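Local atomic coordinates of oxidized polyvinyl alcohol hydrolase (Pseudomonas sp. VM15C, PDB entry 3WWC), a protein that hydrolyses beta-diketones such as nonane-4,6-dione, and oxidized polyvinyl alcohol in the second step of polyvinyl alcohol degradation. Residues 117-120 with 125-128; 100-105 with 109-114. The protein carries 1 engineered substitution. All blocks are in the same frame, centred on the assembly; numbering follows the deposited sequence.

Interaction 1: 117-120 with 125-128; sequences NGPG and NWNP. With BUA (butanoic acid), chain D.
The indole of Trp126 packs one face against the Gly118 peptide: Gly118 O stands 3.4 Å from Trp126 CD2, and Gly118 CA makes a CH-pi contact with the six-membered ring 4.0 Å from its centroid. With Trp126 CG anti to the backbone N (chi1 -158°), beside its carbonyl carbon, the ring swings to Gly118 although the CB bond points away from 117-120. Glycine suits position 118 because a side chain would run into Pro119 CD. The Pro119 ring passes obliquely across the indole, with its CD 4.0 Å from Trp126 CZ3, while Asn117 OD1 comes to 3.7 Å from Trp126 CZ2, the amide plane turned 71° from the ring. Behind this packing is a single antiparallel beta bridge, Pro119 and Trp126 forming a non-hydrogen-bonded pair, a position where proline's lack of an N-H costs nothing. Asn127 N donates to Gly118 O at 2.9 Å, almost straight (167°), and Gly120 N donates to Asn125 O at 3.0 Å, from above the carbonyl plane. Gly120 also needs its bare CA, since a CB would press on Trp126 N. The bridge lies in the loop between strand 96-100 and helix 148-160 of this alpha/beta-hydrolase fold. Over the other face of the indole lies butanoic acid, whose O1 accepts a 3.0 Å hydrogen bond from Asn125 ND2. Arg234 binds Asn125 OD1, fixing the amide, and Ser71 OG pairs with Trp126 NE1.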
loop_
_atom_site.group_PDB
_atom_site.type_symbol
_atom_site.label_atom_id
_atom_site.label_comp_id
_atom_site.label_asym_id
_atom_site.label_seq_id
_atom_site.Cartn_x
_atom_site.Cartn_y
_atom_site.Cartn_z
ATOM N N ASN A 117 14.818 -7.529 4.194
ATOM C CA ASN A 117 13.954 -7.931 5.295
ATOM C C ASN A 117 14.594 -7.651 6.645
ATOM O O ASN A 117 15.267 -8.525 7.230
ATOM C CB ASN A 117 13.652 -9.427 5.127
ATOM C CG ASN A 117 12.819 -9.978 6.255
ATOM O OD1 ASN A 117 12.049 -9.252 6.865
ATOM N ND2 ASN A 117 12.979 -11.286 6.544
ATOM N N GLY A 118 14.400 -6.438 7.155
ATOM C CA GLY A 118 14.971 -6.081 8.430
ATOM C C GLY A 118 14.697 -4.612 8.693
ATOM O O GLY A 118 14.092 -3.922 7.868
ATOM N N PRO A 119 15.147 -4.103 9.830
ATOM C CA PRO A 119 14.961 -2.714 10.240
ATOM C C PRO A 119 15.527 -1.705 9.238
ATOM O O PRO A 119 16.520 -1.954 8.525
ATOM C CB PRO A 119 15.681 -2.656 11.588
ATOM C CG PRO A 119 15.721 -4.079 12.034
ATOM C CD PRO A 119 15.968 -4.857 10.798
ATOM N N GLY A 120 14.899 -0.540 9.174
ATOM C CA GLY A 120 15.360 0.473 8.265
ATOM C C GLY A 120 16.502 1.282 8.846
ATOM O O GLY A 120 16.900 1.086 10.007
ATOM N N ASN A 125 11.601 3.122 9.664
ATOM C CA ASN A 125 11.345 1.995 10.516
ATOM C C ASN A 125 11.753 0.626 9.987
ATOM O O ASN A 125 12.351 -0.205 10.717
ATOM C CB ASN A 125 9.852 1.912 10.882
ATOM C CG ASN A 125 9.590 0.824 11.920
ATOM O OD1 ASN A 125 9.994 0.987 13.068
ATOM N ND2 ASN A 125 8.955 -0.272 11.529
ATOM N N TRP A 126 11.450 0.389 8.717
ATOM C CA TRP A 126 11.592 -0.933 8.102
ATOM C C TRP A 126 12.205 -0.782 6.711
ATOM O O TRP A 126 11.818 0.068 5.939
ATOM C CB TRP A 126 10.180 -1.533 8.070
ATOM C CG TRP A 126 10.200 -3.018 7.974
ATOM C CD1 TRP A 126 9.691 -3.775 6.972
ATOM C CD2 TRP A 126 10.826 -3.920 8.892
ATOM N NE1 TRP A 126 9.979 -5.109 7.196
ATOM C CE2 TRP A 126 10.670 -5.214 8.372
ATOM C CE3 TRP A 126 11.498 -3.752 10.107
ATOM C CZ2 TRP A 126 11.166 -6.348 9.019
ATOM C CZ3 TRP A 126 11.998 -4.893 10.760
ATOM C CH2 TRP A 126 11.825 -6.165 10.207
ATOM N N ASN A 127 13.178 -1.608 6.398
ATOM C CA ASN A 127 13.954 -1.438 5.160
ATOM C C ASN A 127 13.339 -1.696 3.769
ATOM O O ASN A 127 13.833 -1.139 2.807
ATOM C CB ASN A 127 15.236 -2.285 5.269
ATOM C CG ASN A 127 16.409 -1.676 4.538
ATOM O OD1 ASN A 127 16.590 -0.470 4.513
ATOM N ND2 ASN A 127 17.237 -2.543 3.962
ATOM N N PRO A 128 12.284 -2.535 3.629
ATOM C CA PRO A 128 11.758 -2.765 2.282
ATOM C C PRO A 128 11.304 -1.528 1.515
ATOM O O PRO A 128 11.549 -1.403 0.300
ATOM C CB PRO A 128 10.585 -3.724 2.505
ATOM C CG PRO A 128 11.060 -4.591 3.722
ATOM C CD PRO A 128 11.718 -3.473 4.620
HETATM C C1 BUA D . 6.501 -4.279 10.654
HETATM C C2 BUA D . 7.513 -3.548 11.539
HETATM C C3 BUA D . 8.139 -4.542 12.521
HETATM C C4 BUA D . 9.200 -3.824 13.356
HETATM O O1 BUA D . 9.162 -2.574 13.381
HETATM O O2 BUA D . 10.032 -4.542 13.952
#

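Interaction 2: 100-105 with 109-114; sequences PVRACA and PNIRGE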
loop_
_atom_site.group_PDB
_atom_site.type_symbol
_atom_site.label_atom_id
_atom_site.label_comp_id
_atom_site.label_asym_id
_atom_site.label_seq_id
_atom_site.Cartn_x
_atom_site.Cartn_y
_atom_site.Cartn_z
ATOM N N PRO A 100 7.105 -1.011 -8.851
ATOM C CA PRO A 100 8.421 -0.530 -8.416
ATOM C C PRO A 100 9.240 -1.582 -7.713
ATOM O O PRO A 100 8.704 -2.430 -7.015
ATOM C CB PRO A 100 8.077 0.605 -7.435
ATOM C CG PRO A 100 6.721 0.103 -6.805
ATOM C CD PRO A 100 5.990 -0.490 -8.000
ATOM N N VAL A 101 10.558 -1.513 -7.910
ATOM C CA VAL A 101 11.508 -2.398 -7.205
ATOM C C VAL A 101 11.919 -1.659 -5.935
ATOM O O VAL A 101 12.102 -0.422 -5.948
ATOM C CB VAL A 101 12.713 -2.678 -8.109
ATOM C CG1 VAL A 101 13.805 -3.517 -7.380
ATOM C CG2 VAL A 101 12.210 -3.441 -9.347
ATOM N N ARG A 102 12.086 -2.383 -4.840
ATOM C CA ARG A 102 12.480 -1.794 -3.560
ATOM C C ARG A 102 13.909 -1.225 -3.640
ATOM O O ARG A 102 14.793 -1.823 -4.290
ATOM C CB ARG A 102 12.411 -2.864 -2.450
ATOM C CG ARG A 102 10.987 -3.348 -2.189
ATOM C CD ARG A 102 10.923 -4.589 -1.272
ATOM N NE ARG A 102 11.513 -5.695 -2.000
ATOM C CZ ARG A 102 11.857 -6.855 -1.475
ATOM N NH1 ARG A 102 11.624 -7.115 -0.186
ATOM N NH2 ARG A 102 12.554 -7.717 -2.245
ATOM N N ALA A 103 14.139 -0.079 -3.008
ATOM C CA ALA A 103 15.462 0.536 -3.041
ATOM C C ALA A 103 16.535 -0.434 -2.514
ATOM O O ALA A 103 17.629 -0.563 -3.113
ATOM C CB ALA A 103 15.419 1.815 -2.175
ATOM N N CYS A 104 16.212 -1.134 -1.430
ATOM C CA CYS A 104 17.146 -2.073 -0.829
ATOM C C CYS A 104 17.558 -3.207 -1.783
ATOM O O CYS A 104 18.570 -3.849 -1.538
ATOM C CB CYS A 104 16.514 -2.694 0.473
ATOM S SG CYS A 104 14.905 -3.562 0.134
ATOM N N ALA A 105 16.747 -3.491 -2.807
ATOM C CA ALA A 105 17.075 -4.589 -3.742
ATOM C C ALA A 105 18.105 -4.185 -4.800
ATOM O O ALA A 105 18.471 -5.000 -5.660
ATOM C CB ALA A 105 15.805 -5.078 -4.437
ATOM N N PRO A 109 14.900 -7.033 -9.512
ATOM C CA PRO A 109 13.526 -7.460 -9.199
ATOM C C PRO A 109 13.405 -8.862 -8.691
ATOM O O PRO A 109 12.322 -9.297 -8.321
ATOM C CB PRO A 109 12.786 -7.237 -10.527
ATOM C CG PRO A 109 13.916 -7.717 -11.535
ATOM C CD PRO A 109 15.137 -6.954 -10.977
ATOM N N ASN A 110 14.519 -9.599 -8.620
ATOM C CA ASN A 110 14.474 -10.973 -8.097
ATOM C C ASN A 110 14.928 -11.079 -6.655
ATOM O O ASN A 110 14.746 -12.120 -6.043
ATOM C CB ASN A 110 15.311 -11.894 -8.997
ATOM C CG ASN A 110 14.714 -11.951 -10.371
ATOM O OD1 ASN A 110 13.590 -12.370 -10.505
ATOM N ND2 ASN A 110 15.409 -11.462 -11.366
ATOM N N ILE A 111 15.522 -10.035 -6.096
ATOM C CA ILE A 111 15.909 -10.060 -4.687
ATOM C C ILE A 111 14.677 -10.337 -3.855
ATOM O O ILE A 111 13.593 -9.722 -4.093
ATOM C CB ILE A 111 16.547 -8.696 -4.248
ATOM C CG1 ILE A 111 18.032 -8.653 -4.675
ATOM C CG2 ILE A 111 16.389 -8.456 -2.717
ATOM C CD1 ILE A 111 18.933 -9.528 -3.739
ATOM N N ARG A 112 14.799 -11.249 -2.896
ATOM C CA ARG A 112 13.691 -11.596 -2.004
ATOM C C ARG A 112 13.927 -10.900 -0.666
ATOM O O ARG A 112 13.644 -9.704 -0.579
ATOM C CB ARG A 112 13.588 -13.126 -1.902
ATOM C CG ARG A 112 12.915 -13.710 -3.142
ATOM C CD ARG A 112 12.920 -15.244 -3.129
ATOM N NE ARG A 112 12.082 -15.633 -4.272
ATOM C CZ ARG A 112 12.097 -16.816 -4.863
ATOM N NH1 ARG A 112 12.929 -17.785 -4.440
ATOM N NH2 ARG A 112 11.269 -17.041 -5.882
ATOM N N GLY A 113 14.392 -11.574 0.382
ATOM C CA GLY A 113 14.616 -10.843 1.615
ATOM C C GLY A 113 16.049 -10.360 1.842
ATOM O O GLY A 113 16.265 -9.655 2.815
ATOM N N GLU A 114 16.978 -10.687 0.945
ATOM C CA GLU A 114 18.378 -10.327 1.140
ATOM C C GLU A 114 18.577 -8.815 1.179
ATOM O O GLU A 114 18.293 -8.125 0.213
ATOM C CB GLU A 114 19.236 -10.936 0.008
ATOM C CG GLU A 114 19.036 -12.464 -0.192
ATOM C CD GLU A 114 18.043 -12.851 -1.310
ATOM O OE1 GLU A 114 17.012 -12.157 -1.503
ATOM O OE2 GLU A 114 18.334 -13.848 -2.030
HETATM O O HOH W 1 19.278 -6.507 -1.815
#
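Arg102 reaches across to the backbone of 109-114, its NH2 donating to Arg112 O at 2.8 Å (153°); the oxygen lies near the guanidinium plane and offers a lone pair. NH1 of Arg102 adds a weak bond to the same oxygen. Arginine suits the place because its long chain spans the distance and its guanidinium edge can present two N-H groups to one oxygen; the bend at chi3 (-67°) turns that edge toward it. A leucine here would probably leave Arg112 O without its side-chain donors and this part of the loop less firmly tied. Beside the polar grip, Ala105 CB packs 3.7 Å from Ile111 CB, the small methyl admitting the branched chain closely, and Val101 CG2 meets Pro109 CB at 4.0 Å. One water donates to both Cys104 O and Glu114 O. Farther out, Glu114 OE1 accepts from Arg112 N at 2.8 Å, and a backbone bond from Ala105 N to Arg102 O steadies the 3-10 turn at 103-105. The Arg112 side chain turns outward to a salt bridge with Asp77 of helix 75-80. Strand 46-53 receives Val101 on Ala49 and Pro109 on Ile51, while Pro100, in strand 96-100, touches both helix 148-160 and strand 62-68.

Interactions 2 and 1 follow one another along a single loop, their centres 12 Å apart, and they touch directly: Pro128 O lies 3.2 Å from Arg102 CG, and Asn127 ND2 is 3.6 Å from Cys104 CB. The Cys104-Cys116 disulfide ties 100-105 covalently to the residue just before 117-120. Ser71 serves both, bonding Trp126 through its hydroxyl and Arg102 weakly through its carbonyl. Interaction 1 stands nearer the catalytic centre: the Trp126 side chain is about 7 Å from that of engineered Ala177, at a position assigned by similarity to the charge relay, and Trp126 touches both bound butanoic acids. The Arg102 side chain is farther off, about 9 Å from that of Ala177 and about 8 Å from a bound butanoic acid.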